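Local coordinates for triphenylmethane reductase (Citrobacter sp., PDB 2JL1), which probably uses NADPH to reduce triphenylmethane dyes to their colourless leuco forms, and binds NADP in a Rossmann-type fold, at residues I3-A8 against L71-P76; G52-P57 against I84-N89; A160-A165 against V222-S227. All coordinates share one frame; numbering follows the deposited sequence.

Contact 1 of 3, residues I3-A8 against L71-P76; sequences IAVTGA and LFISGP. With NAP (NADP nicotinamide-adenine-dinucleotide phosphate), chain B.
Three hydrogen bonds join Ala4 and Thr6 to Leu71 and Ile73: the backbone N of Leu71 meets the O of Ala4 at 2.7 Å, the N of Thr6 meets the O of Leu71 at 3.0 Å, and the N of Ile73 turns to a side chain, the OG1 of Thr6, also at 3.0 Å. The first two are the parallel pairing of strands 3-5 and 69-72, neighbours at the middle of the Rossmann fold's sheet, where the chain beyond the strands meets the dinucleotide. The third continues the link at Ile73. Threonine suits this place because its hydroxyl stands in for a backbone carbonyl: chi1 of 79° sets OG1 between the backbone N and the carbonyl carbon, within reach of the second segment. The same oxygen is hydrogen-bonded to the Tyr54 hydroxyl and lies at the edge of the Phe72 ring, near its plane.

Val5 and Leu71 are bridge partners, and their side chains run side by side on the sheet face that packs on helix 11-20. Branched and apolar, they fill this buried layer without polar atoms to satisfy. Val5 CG1, anti to its backbone nitrogen, also reaches Ile73 CD1 at 3.8 Å. Phe72 points the other way, into helix 80-96. Gly7 has a positive phi of 56°, which glycine adopts readily.

Further along, from Ser74 on, the second segment becomes a wall of the cofactor site. The carbonyl oxygen of Ser74 accepts a hydrogen bond from the ribose hydroxyl O3D of NADP, while Gly75 O lies suspiciously close to O2D, at 2.5 Å. Ile73 supplies an apolar surface here, its CG2 lying 3.6 Å from C5D of the cofactor.

Contact 2 of 3, residues G52-P57 against I84-N89; sequences GDYNQP and IVQHAN. With NAP (NADP nicotinamide-adenine-dinucleotide phosphate), chain B.
The adenine-binding loop after strand 48-51 leans on helix 80-96 through Tyr54, whose CB packs against Gln86 CB at 3.7 Å and whose carbonyl oxygen is held by Asn89. That hydrogen bond, from Asn89 ND2 to Tyr54 O, is 3.2 Å long and nearly straight at 174°, with the oxygen lying in the plane of the asparagine amide. A short amide suits the spot: with chi1 at -69°, CG sits beside the backbone N and ND2 faces the loop. Pro57 CG lies 4.0 Å from Asn89 CG; as the first residue of helix 57-63, proline has no N-H to leave without a partner.

In this Rossmann-type site the loop reads the adenine of NADP through backbone and side chain together. The N of Tyr54 donates to N1A of the cofactor at 2.9 Å. Asp53 OD1 accepts from the adenine amino nitrogen N6A at 3.1 Å. The same carboxylate oxygen takes the backbone N of Asn55 from above its plane, closing an Asx turn within a type I turn from Asp53 to Gln56. The Tyr54 ring offers one face to the base, C2A lying 3.4 Å above its centre, its hydroxyl being hydrogen-bonded to Thr6. Helix 80-96 also meets the second subunit, Ala88 packing on Ile84 of that chain and Asn89 on its Val85.

Contact 3 of 3, residues A160-A165 against V222-S227; sequences AIVTNA and VHQPVS
Thr163 and His223 join the more buried face of a two-stranded parallel sheet, strands 160-163 and 222-225, which stands apart from the main seven-stranded sheet. Thr163 OG1 and His223 NE2 are hydrogen-bonded at 2.6 Å, and OG1 lies at the imidazole edge, in the ring plane. With CG anti to its backbone N (chi1 174°), the histidine carries its ring across to the neighbouring strand, edge-on to Thr163; Asp207 binds its ND1, so both ring nitrogens have partners. OG1 also accepts the backbone N of Ala165 at 3.0 Å in an ST turn. Helix 206-217 covers this face, with Ile161 on Leu209 and Leu213.

The opposite face, bearing Ala160, Val162, Val222 and Gln224, is more open. The extended Gln224 chain runs alongside Val162, its CB and amide carbon lying against the methyl CG2, while its polar end suits an exposed site.

Ile161 is held at both backbone ends: its N meets Val222 O at 2.8 Å and its O takes Gln224 N at the same distance. The bond from Thr163 N to Gln224 O is weak at 3.3 Å, and Val226 N to Thr163 O resumes at 3.0 Å. Just past strand 222-225, Val226 CG2 lies 3.8 Å from Val162 CG1.

Contacts 1 and 2 are neighbours, their centres 12 Å apart, and both touch NADP. Their segments alternate along the chain: 3-8, 52-57, 71-76, then 84-89, with strand 69-72 leading on to helix 80-96. Thr6 with Tyr54 and Gly75 with His87 probably join the two directly by hydrogen bonds, so the helix backs the loops that bind the cofactor. Contact 3 follows later in the chain, on the opposite side of its centre, about 34 Å from contact 1 and 38 Å from contact 2 between centres. Its small sheet is separate from the seven-stranded one, touches neither contact 1 nor contact 2, and lies away from the NADP-binding residues.

Contact 1 of 3, residues I3-A8 against L71-P76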
loop_
_atom_site.group_PDB
_atom_site.type_symbol
_atom_site.label_atom_id
_atom_site.label_comp_id
_atom_site.label_asym_id
_atom_site.label_seq_id
_atom_site.Cartn_x
_atom_site.Cartn_y
_atom_site.Cartn_z
ATOM N N ILE A 3 19.801 -10.149 14.147
ATOM C CA ILE A 3 19.496 -9.157 13.121
ATOM C C ILE A 3 19.625 -9.882 11.778
ATOM O O ILE A 3 20.658 -10.478 11.491
ATOM C CB ILE A 3 20.459 -7.959 13.194
ATOM C CG1 ILE A 3 20.373 -7.283 14.572
ATOM C CG2 ILE A 3 20.174 -6.966 12.038
ATOM C CD1 ILE A 3 21.526 -6.323 14.884
ATOM N N ALA A 4 18.551 -9.879 10.998
ATOM C CA ALA A 4 18.520 -10.532 9.705
ATOM C C ALA A 4 18.409 -9.468 8.630
ATOM O O ALA A 4 17.731 -8.449 8.827
ATOM C CB ALA A 4 17.355 -11.476 9.614
ATOM N N VAL A 5 19.077 -9.708 7.511
ATOM C CA VAL A 5 19.138 -8.746 6.403
ATOM C C VAL A 5 18.746 -9.502 5.162
ATOM O O VAL A 5 19.439 -10.452 4.768
ATOM C CB VAL A 5 20.572 -8.187 6.237
ATOM C CG1 VAL A 5 20.672 -7.161 5.088
ATOM C CG2 VAL A 5 21.082 -7.569 7.544
ATOM N N THR A 6 17.634 -9.111 4.549
ATOM C CA THR A 6 17.265 -9.658 3.234
ATOM C C THR A 6 18.080 -8.944 2.150
ATOM O O THR A 6 18.713 -7.947 2.438
ATOM C CB THR A 6 15.742 -9.585 2.969
ATOM O OG1 THR A 6 15.374 -8.252 2.568
ATOM C CG2 THR A 6 14.971 -9.987 4.232
ATOM N N GLY A 7 18.069 -9.432 0.908
ATOM C CA GLY A 7 18.949 -8.849 -0.129
ATOM C C GLY A 7 20.449 -8.828 0.226
ATOM O O GLY A 7 21.231 -7.997 -0.292
ATOM N N ALA A 8 20.857 -9.765 1.080
ATOM C CA ALA A 8 22.205 -9.738 1.688
ATOM C C ALA A 8 23.398 -9.860 0.731
ATOM O O ALA A 8 24.490 -9.407 1.076
ATOM C CB ALA A 8 22.323 -10.754 2.812
ATOM N N LEU A 71 15.799 -6.500 8.745
ATOM C CA LEU A 71 15.956 -5.432 7.739
ATOM C C LEU A 71 15.465 -5.980 6.402
ATOM O O LEU A 71 16.108 -6.836 5.783
ATOM C CB LEU A 71 17.387 -4.905 7.658
ATOM C CG LEU A 71 17.579 -3.823 6.562
ATOM C CD1 LEU A 71 16.788 -2.521 6.888
ATOM C CD2 LEU A 71 19.038 -3.521 6.329
ATOM N N PHE A 72 14.304 -5.477 5.988
ATOM C CA PHE A 72 13.645 -5.863 4.770
ATOM C C PHE A 72 14.167 -4.869 3.710
ATOM O O PHE A 72 13.802 -3.702 3.716
ATOM C CB PHE A 72 12.133 -5.748 5.013
ATOM C CG PHE A 72 11.271 -5.928 3.783
ATOM C CD1 PHE A 72 11.816 -6.358 2.570
ATOM C CD2 PHE A 72 9.904 -5.680 3.855
ATOM C CE1 PHE A 72 11.019 -6.501 1.432
ATOM C CE2 PHE A 72 9.098 -5.850 2.725
ATOM C CZ PHE A 72 9.685 -6.245 1.504
ATOM N N ILE A 73 15.078 -5.324 2.852
ATOM C CA ILE A 73 15.596 -4.486 1.768
ATOM C C ILE A 73 14.715 -4.769 0.569
ATOM O O ILE A 73 14.486 -5.927 0.248
ATOM C CB ILE A 73 17.092 -4.791 1.467
ATOM C CG1 ILE A 73 17.973 -4.394 2.671
ATOM C CG2 ILE A 73 17.536 -4.131 0.111
ATOM C CD1 ILE A 73 19.465 -4.674 2.474
ATOM N N SER A 74 14.219 -3.720 -0.104
ATOM C CA SER A 74 13.249 -3.902 -1.182
ATOM C C SER A 74 13.817 -4.721 -2.339
ATOM O O SER A 74 15.023 -4.736 -2.555
ATOM C CB SER A 74 12.706 -2.545 -1.685
ATOM O OG SER A 74 13.761 -1.617 -1.927
ATOM N N GLY A 75 12.949 -5.412 -3.074
ATOM C CA GLY A 75 13.402 -6.209 -4.210
ATOM C C GLY A 75 13.821 -5.355 -5.399
ATOM O O GLY A 75 13.534 -4.164 -5.421
ATOM N N PRO A 76 14.545 -5.956 -6.380
ATOM C CA PRO A 76 14.880 -5.288 -7.639
ATOM C C PRO A 76 13.589 -4.946 -8.349
ATOM O O PRO A 76 12.607 -5.659 -8.206
ATOM C CB PRO A 76 15.634 -6.360 -8.422
ATOM C CG PRO A 76 16.198 -7.275 -7.365
ATOM C CD PRO A 76 15.105 -7.319 -6.322
HETATM P PA NAP B . 20.982 -5.029 -5.870
HETATM O O1A NAP B . 20.497 -5.117 -7.275
HETATM O O2A NAP B . 22.451 -5.071 -5.707
HETATM O O5B NAP B . 20.320 -6.156 -4.956
HETATM C C5B NAP B . 18.982 -6.588 -5.073
HETATM C C4B NAP B . 18.885 -7.777 -4.128
HETATM O O4B NAP B . 17.577 -8.332 -4.144
HETATM C C3B NAP B . 19.862 -8.857 -4.594
HETATM O O3B NAP B . 20.585 -9.342 -3.493
HETATM C C2B NAP B . 18.971 -9.947 -5.119
HETATM O O2B NAP B . 19.492 -11.203 -4.817
HETATM C C1B NAP B . 17.716 -9.730 -4.300
HETATM N N9A NAP B . 16.580 -10.395 -4.951
HETATM C C8A NAP B . 16.151 -10.268 -6.244
HETATM N N7A NAP B . 15.075 -11.074 -6.404
HETATM C C5A NAP B . 14.838 -11.723 -5.239
HETATM C C6A NAP B . 13.879 -12.660 -4.855
HETATM N N6A NAP B . 12.958 -13.092 -5.712
HETATM N N1A NAP B . 13.895 -13.141 -3.566
HETATM C C2A NAP B . 14.852 -12.713 -2.672
HETATM N N3A NAP B . 15.793 -11.782 -3.051
HETATM C C4A NAP B . 15.784 -11.303 -4.320
HETATM O O3 NAP B . 20.387 -3.647 -5.256
HETATM P PN NAP B . 21.059 -2.565 -4.271
HETATM O O1N NAP B . 21.638 -3.316 -3.144
HETATM O O2N NAP B . 21.919 -1.650 -5.072
HETATM O O5D NAP B . 19.739 -1.774 -3.695
HETATM C C5D NAP B . 18.822 -2.450 -2.845
HETATM C C4D NAP B . 17.348 -2.198 -3.183
HETATM O O4D NAP B . 17.113 -0.801 -3.239
HETATM C C3D NAP B . 16.948 -2.746 -4.555
HETATM O O3D NAP B . 16.430 -4.052 -4.535
HETATM C C2D NAP B . 15.923 -1.755 -5.074
HETATM O O2D NAP B . 14.590 -2.061 -4.723
HETATM C C1D NAP B . 16.293 -0.478 -4.351
HETATM N N1N NAP B . 16.948 0.422 -5.315
HETATM C C2N NAP B . 17.121 1.713 -4.931
HETATM C C3N NAP B . 17.680 2.614 -5.791
HETATM C C7N NAP B . 17.854 4.016 -5.392
HETATM O O7N NAP B . 18.564 4.850 -6.304
HETATM N N7N NAP B . 17.300 4.403 -4.236
HETATM C C4N NAP B . 18.170 2.184 -7.042
HETATM C C5N NAP B . 18.075 0.856 -7.380
HETATM C C6N NAP B . 17.403 -0.021 -6.522
HETATM P P2B NAP B . 20.397 -12.028 -5.870
HETATM O O1X NAP B . 21.848 -11.777 -5.508
HETATM O O2X NAP B . 20.155 -11.593 -7.305
HETATM O O3X NAP B . 20.007 -13.479 -5.675
#

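Contact 2 of 3, residues G52-P57 against I84-N89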
loop_
_atom_site.group_PDB
_atom_site.type_symbol
_atom_site.label_atom_id
_atom_site.label_comp_id
_atom_site.label_asym_id
_atom_site.label_seq_id
_atom_site.Cartn_x
_atom_site.Cartn_y
_atom_site.Cartn_z
ATOM N N GLY A 52 15.968 -17.405 1.541
ATOM C CA GLY A 52 14.684 -16.723 1.628
ATOM C C GLY A 52 14.452 -16.105 0.276
ATOM O O GLY A 52 15.197 -15.220 -0.135
ATOM N N ASP A 53 13.440 -16.605 -0.425
ATOM C CA ASP A 53 13.089 -16.103 -1.744
ATOM C C ASP A 53 11.698 -15.453 -1.683
ATOM O O ASP A 53 10.734 -16.120 -1.294
ATOM C CB ASP A 53 13.110 -17.273 -2.737
ATOM C CG ASP A 53 12.897 -16.828 -4.187
ATOM O OD1 ASP A 53 12.220 -15.796 -4.433
ATOM O OD2 ASP A 53 13.410 -17.530 -5.079
ATOM N N TYR A 54 11.593 -14.171 -2.075
ATOM C CA TYR A 54 10.322 -13.406 -1.968
ATOM C C TYR A 54 9.187 -14.004 -2.796
ATOM O O TYR A 54 8.033 -13.676 -2.596
ATOM C CB TYR A 54 10.474 -11.933 -2.370
ATOM C CG TYR A 54 11.618 -11.187 -1.754
ATOM C CD1 TYR A 54 12.165 -11.570 -0.518
ATOM C CD2 TYR A 54 12.163 -10.085 -2.411
ATOM C CE1 TYR A 54 13.235 -10.882 0.031
ATOM C CE2 TYR A 54 13.216 -9.371 -1.869
ATOM C CZ TYR A 54 13.759 -9.777 -0.658
ATOM O OH TYR A 54 14.802 -9.059 -0.136
ATOM N N ASN A 55 9.548 -14.870 -3.734
ATOM C CA ASN A 55 8.580 -15.619 -4.530
ATOM C C ASN A 55 8.079 -16.883 -3.819
ATOM O O ASN A 55 7.151 -17.544 -4.303
ATOM C CB ASN A 55 9.209 -16.000 -5.873
ATOM C CG ASN A 55 9.518 -14.796 -6.737
ATOM O OD1 ASN A 55 10.573 -14.727 -7.373
ATOM N ND2 ASN A 55 8.596 -13.842 -6.770
ATOM N N GLN A 56 8.686 -17.212 -2.679
ATOM C CA GLN A 56 8.424 -18.479 -1.989
ATOM C C GLN A 56 8.067 -18.279 -0.510
ATOM O O GLN A 56 8.942 -18.323 0.353
ATOM C CB GLN A 56 9.633 -19.427 -2.135
ATOM C CG GLN A 56 9.996 -19.797 -3.600
ATOM C CD GLN A 56 11.319 -20.565 -3.742
ATOM O OE1 GLN A 56 11.997 -20.464 -4.771
ATOM N NE2 GLN A 56 11.690 -21.329 -2.717
ATOM N N PRO A 57 6.773 -18.057 -0.214
ATOM C CA PRO A 57 6.280 -17.834 1.156
ATOM C C PRO A 57 6.807 -18.816 2.218
ATOM O O PRO A 57 7.127 -18.401 3.342
ATOM C CB PRO A 57 4.763 -17.972 0.993
ATOM C CG PRO A 57 4.520 -17.448 -0.391
ATOM C CD PRO A 57 5.677 -17.971 -1.202
ATOM N N ILE A 84 4.993 -5.679 -5.564
ATOM C CA ILE A 84 3.969 -5.553 -4.506
ATOM C C ILE A 84 3.603 -6.913 -3.904
ATOM O O ILE A 84 3.579 -7.067 -2.662
ATOM C CB ILE A 84 2.747 -4.783 -5.038
ATOM C CG1 ILE A 84 3.181 -3.311 -5.239
ATOM C CG2 ILE A 84 1.482 -4.995 -4.150
ATOM C CD1 ILE A 84 2.148 -2.304 -5.007
ATOM N N VAL A 85 3.326 -7.889 -4.777
ATOM C CA VAL A 85 3.076 -9.285 -4.356
ATOM C C VAL A 85 4.249 -9.830 -3.554
ATOM O O VAL A 85 4.051 -10.418 -2.501
ATOM C CB VAL A 85 2.771 -10.259 -5.557
ATOM C CG1 VAL A 85 2.449 -11.666 -5.046
ATOM C CG2 VAL A 85 1.598 -9.758 -6.370
ATOM N N GLN A 86 5.472 -9.645 -4.055
ATOM C CA GLN A 86 6.658 -10.165 -3.354
ATOM C C GLN A 86 6.786 -9.534 -1.978
ATOM O O GLN A 86 6.971 -10.227 -0.965
ATOM C CB GLN A 86 7.925 -9.904 -4.169
ATOM C CG GLN A 86 8.025 -10.770 -5.433
ATOM C CD GLN A 86 9.245 -10.437 -6.258
ATOM O OE1 GLN A 86 9.855 -9.379 -6.087
ATOM N NE2 GLN A 86 9.615 -11.338 -7.160
ATOM N N HIS A 87 6.662 -8.209 -1.944
ATOM C CA HIS A 87 6.726 -7.468 -0.691
ATOM C C HIS A 87 5.604 -7.884 0.249
ATOM O O HIS A 87 5.822 -8.008 1.436
ATOM C CB HIS A 87 6.688 -5.957 -0.955
ATOM C CG HIS A 87 7.978 -5.392 -1.486
ATOM N ND1 HIS A 87 8.280 -4.052 -1.422
ATOM C CD2 HIS A 87 9.046 -5.989 -2.077
ATOM C CE1 HIS A 87 9.478 -3.844 -1.946
ATOM N NE2 HIS A 87 9.967 -5.005 -2.341
ATOM N N ALA A 88 4.399 -8.102 -0.269
ATOM C CA ALA A 88 3.296 -8.540 0.592
ATOM C C ALA A 88 3.583 -9.907 1.227
ATOM O O ALA A 88 3.271 -10.114 2.396
ATOM C CB ALA A 88 1.968 -8.559 -0.149
ATOM N N ASN A 89 4.176 -10.822 0.451
ATOM C CA ASN A 89 4.623 -12.122 0.971
ATOM C C ASN A 89 5.651 -11.964 2.082
ATOM O O ASN A 89 5.598 -12.691 3.080
ATOM C CB ASN A 89 5.266 -12.990 -0.121
ATOM C CG ASN A 89 4.289 -13.488 -1.158
ATOM O OD1 ASN A 89 3.075 -13.589 -0.931
ATOM N ND2 ASN A 89 4.839 -13.839 -2.335
HETATM P PA NAP B . 20.982 -5.029 -5.870
HETATM O O1A NAP B . 20.497 -5.117 -7.275
HETATM O O2A NAP B . 22.451 -5.071 -5.707
HETATM O O5B NAP B . 20.320 -6.156 -4.956
HETATM C C5B NAP B . 18.982 -6.588 -5.073
HETATM C C4B NAP B . 18.885 -7.777 -4.128
HETATM O O4B NAP B . 17.577 -8.332 -4.144
HETATM C C3B NAP B . 19.862 -8.857 -4.594
HETATM O O3B NAP B . 20.585 -9.342 -3.493
HETATM C C2B NAP B . 18.971 -9.947 -5.119
HETATM O O2B NAP B . 19.492 -11.203 -4.817
HETATM C C1B NAP B . 17.716 -9.730 -4.300
HETATM N N9A NAP B . 16.580 -10.395 -4.951
HETATM C C8A NAP B . 16.151 -10.268 -6.244
HETATM N N7A NAP B . 15.075 -11.074 -6.404
HETATM C C5A NAP B . 14.838 -11.723 -5.239
HETATM C C6A NAP B . 13.879 -12.660 -4.855
HETATM N N6A NAP B . 12.958 -13.092 -5.712
HETATM N N1A NAP B . 13.895 -13.141 -3.566
HETATM C C2A NAP B . 14.852 -12.713 -2.672
HETATM N N3A NAP B . 15.793 -11.782 -3.051
HETATM C C4A NAP B . 15.784 -11.303 -4.320
HETATM O O3 NAP B . 20.387 -3.647 -5.256
HETATM P PN NAP B . 21.059 -2.565 -4.271
HETATM O O1N NAP B . 21.638 -3.316 -3.144
HETATM O O2N NAP B . 21.919 -1.650 -5.072
HETATM O O5D NAP B . 19.739 -1.774 -3.695
HETATM C C5D NAP B . 18.822 -2.450 -2.845
HETATM C C4D NAP B . 17.348 -2.198 -3.183
HETATM O O4D NAP B . 17.113 -0.801 -3.239
HETATM C C3D NAP B . 16.948 -2.746 -4.555
HETATM O O3D NAP B . 16.430 -4.052 -4.535
HETATM C C2D NAP B . 15.923 -1.755 -5.074
HETATM O O2D NAP B . 14.590 -2.061 -4.723
HETATM C C1D NAP B . 16.293 -0.478 -4.351
HETATM N N1N NAP B . 16.948 0.422 -5.315
HETATM C C2N NAP B . 17.121 1.713 -4.931
HETATM C C3N NAP B . 17.680 2.614 -5.791
HETATM C C7N NAP B . 17.854 4.016 -5.392
HETATM O O7N NAP B . 18.564 4.850 -6.304
HETATM N N7N NAP B . 17.300 4.403 -4.236
HETATM C C4N NAP B . 18.170 2.184 -7.042
HETATM C C5N NAP B . 18.075 0.856 -7.380
HETATM C C6N NAP B . 17.403 -0.021 -6.522
HETATM P P2B NAP B . 20.397 -12.028 -5.870
HETATM O O1X NAP B . 21.848 -11.777 -5.508
HETATM O O2X NAP B . 20.155 -11.593 -7.305
HETATM O O3X NAP B . 20.007 -13.479 -5.675
#

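Contact 3 of 3, residues A160-A165 against V222-S227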
loop_
_atom_site.group_PDB
_atom_site.type_symbol
_atom_site.label_atom_id
_atom_site.label_comp_id
_atom_site.label_asym_id
_atom_site.label_seq_id
_atom_site.Cartn_x
_atom_site.Cartn_y
_atom_site.Cartn_z
ATOM N N ALA A 160 32.305 15.241 -21.857
ATOM C CA ALA A 160 30.898 15.576 -21.607
ATOM C C ALA A 160 30.161 14.554 -20.752
ATOM O O ALA A 160 30.301 13.352 -20.950
ATOM C CB ALA A 160 30.142 15.755 -22.902
ATOM N N ILE A 161 29.365 15.058 -19.818
ATOM C CA ILE A 161 28.325 14.272 -19.158
ATOM C C ILE A 161 27.029 14.660 -19.863
ATOM O O ILE A 161 26.666 15.834 -19.861
ATOM C CB ILE A 161 28.194 14.627 -17.658
ATOM C CG1 ILE A 161 29.478 14.275 -16.901
ATOM C CG2 ILE A 161 27.009 13.904 -17.037
ATOM C CD1 ILE A 161 29.496 14.781 -15.423
ATOM N N VAL A 162 26.357 13.680 -20.478
ATOM C CA VAL A 162 25.136 13.918 -21.257
ATOM C C VAL A 162 23.917 13.409 -20.469
ATOM O O VAL A 162 23.849 12.219 -20.101
ATOM C CB VAL A 162 25.231 13.237 -22.676
ATOM C CG1 VAL A 162 23.978 13.494 -23.515
ATOM C CG2 VAL A 162 26.435 13.741 -23.434
ATOM N N THR A 163 22.998 14.314 -20.133
ATOM C CA THR A 163 21.780 13.945 -19.400
ATOM C C THR A 163 20.614 14.754 -19.899
ATOM O O THR A 163 20.802 15.808 -20.471
ATOM C CB THR A 163 21.860 14.322 -17.887
ATOM O OG1 THR A 163 21.579 15.718 -17.734
ATOM C CG2 THR A 163 23.213 14.024 -17.303
ATOM N N ASN A 164 19.401 14.295 -19.616
ATOM C CA ASN A 164 18.231 15.156 -19.786
ATOM C C ASN A 164 17.685 15.681 -18.451
ATOM O O ASN A 164 16.487 15.931 -18.339
ATOM C CB ASN A 164 17.127 14.435 -20.583
ATOM C CG ASN A 164 16.776 13.076 -20.005
ATOM O OD1 ASN A 164 17.657 12.263 -19.743
ATOM N ND2 ASN A 164 15.483 12.816 -19.810
ATOM N N ALA A 165 18.573 15.911 -17.476
ATOM C CA ALA A 165 18.185 16.367 -16.130
ATOM C C ALA A 165 18.094 17.878 -15.970
ATOM O O ALA A 165 17.630 18.365 -14.941
ATOM C CB ALA A 165 19.152 15.812 -15.080
ATOM N N VAL A 222 32.100 19.108 -19.686
ATOM C CA VAL A 222 30.886 19.921 -19.557
ATOM C C VAL A 222 29.660 19.029 -19.319
ATOM O O VAL A 222 29.666 17.842 -19.649
ATOM C CB VAL A 222 30.634 20.852 -20.798
ATOM C CG1 VAL A 222 31.828 21.775 -21.052
ATOM C CG2 VAL A 222 30.327 20.054 -22.036
ATOM N N HIS A 223 28.622 19.581 -18.704
ATOM C CA HIS A 223 27.334 18.923 -18.718
ATOM C C HIS A 223 26.628 19.374 -19.992
ATOM O O HIS A 223 26.434 20.562 -20.197
ATOM C CB HIS A 223 26.528 19.302 -17.492
ATOM C CG HIS A 223 25.121 18.778 -17.497
ATOM N ND1 HIS A 223 24.063 19.505 -16.997
ATOM C CD2 HIS A 223 24.598 17.618 -17.953
ATOM C CE1 HIS A 223 22.948 18.812 -17.135
ATOM N NE2 HIS A 223 23.246 17.660 -17.707
ATOM N N GLN A 224 26.250 18.408 -20.825
ATOM C CA GLN A 224 25.602 18.634 -22.107
ATOM C C GLN A 224 24.143 18.199 -21.975
ATOM O O GLN A 224 23.855 17.012 -21.903
ATOM C CB GLN A 224 26.330 17.819 -23.197
ATOM C CG GLN A 224 25.859 18.044 -24.623
ATOM C CD GLN A 224 26.585 17.140 -25.628
ATOM O OE1 GLN A 224 27.801 16.938 -25.538
ATOM N NE2 GLN A 224 25.833 16.590 -26.590
ATOM N N PRO A 225 23.213 19.179 -21.937
ATOM C CA PRO A 225 21.807 18.908 -21.652
ATOM C C PRO A 225 21.098 18.534 -22.952
ATOM O O PRO A 225 21.309 19.183 -23.982
ATOM C CB PRO A 225 21.320 20.256 -21.094
ATOM C CG PRO A 225 22.134 21.289 -21.924
ATOM C CD PRO A 225 23.462 20.619 -22.210
ATOM N N VAL A 226 20.338 17.447 -22.938
ATOM C CA VAL A 226 19.616 17.011 -24.150
ATOM C C VAL A 226 18.181 16.691 -23.785
ATOM O O VAL A 226 17.838 16.709 -22.615
ATOM C CB VAL A 226 20.277 15.775 -24.847
ATOM C CG1 VAL A 226 21.671 16.123 -25.387
ATOM C CG2 VAL A 226 20.342 14.582 -23.910
ATOM N N SER A 227 17.350 16.396 -24.788
ATOM C CA SER A 227 15.989 15.940 -24.547
ATOM C C SER A 227 15.937 14.488 -24.042
ATOM O O SER A 227 16.898 13.733 -24.184
ATOM C CB SER A 227 15.150 16.094 -25.823
ATOM O OG SER A 227 15.456 15.102 -26.798
#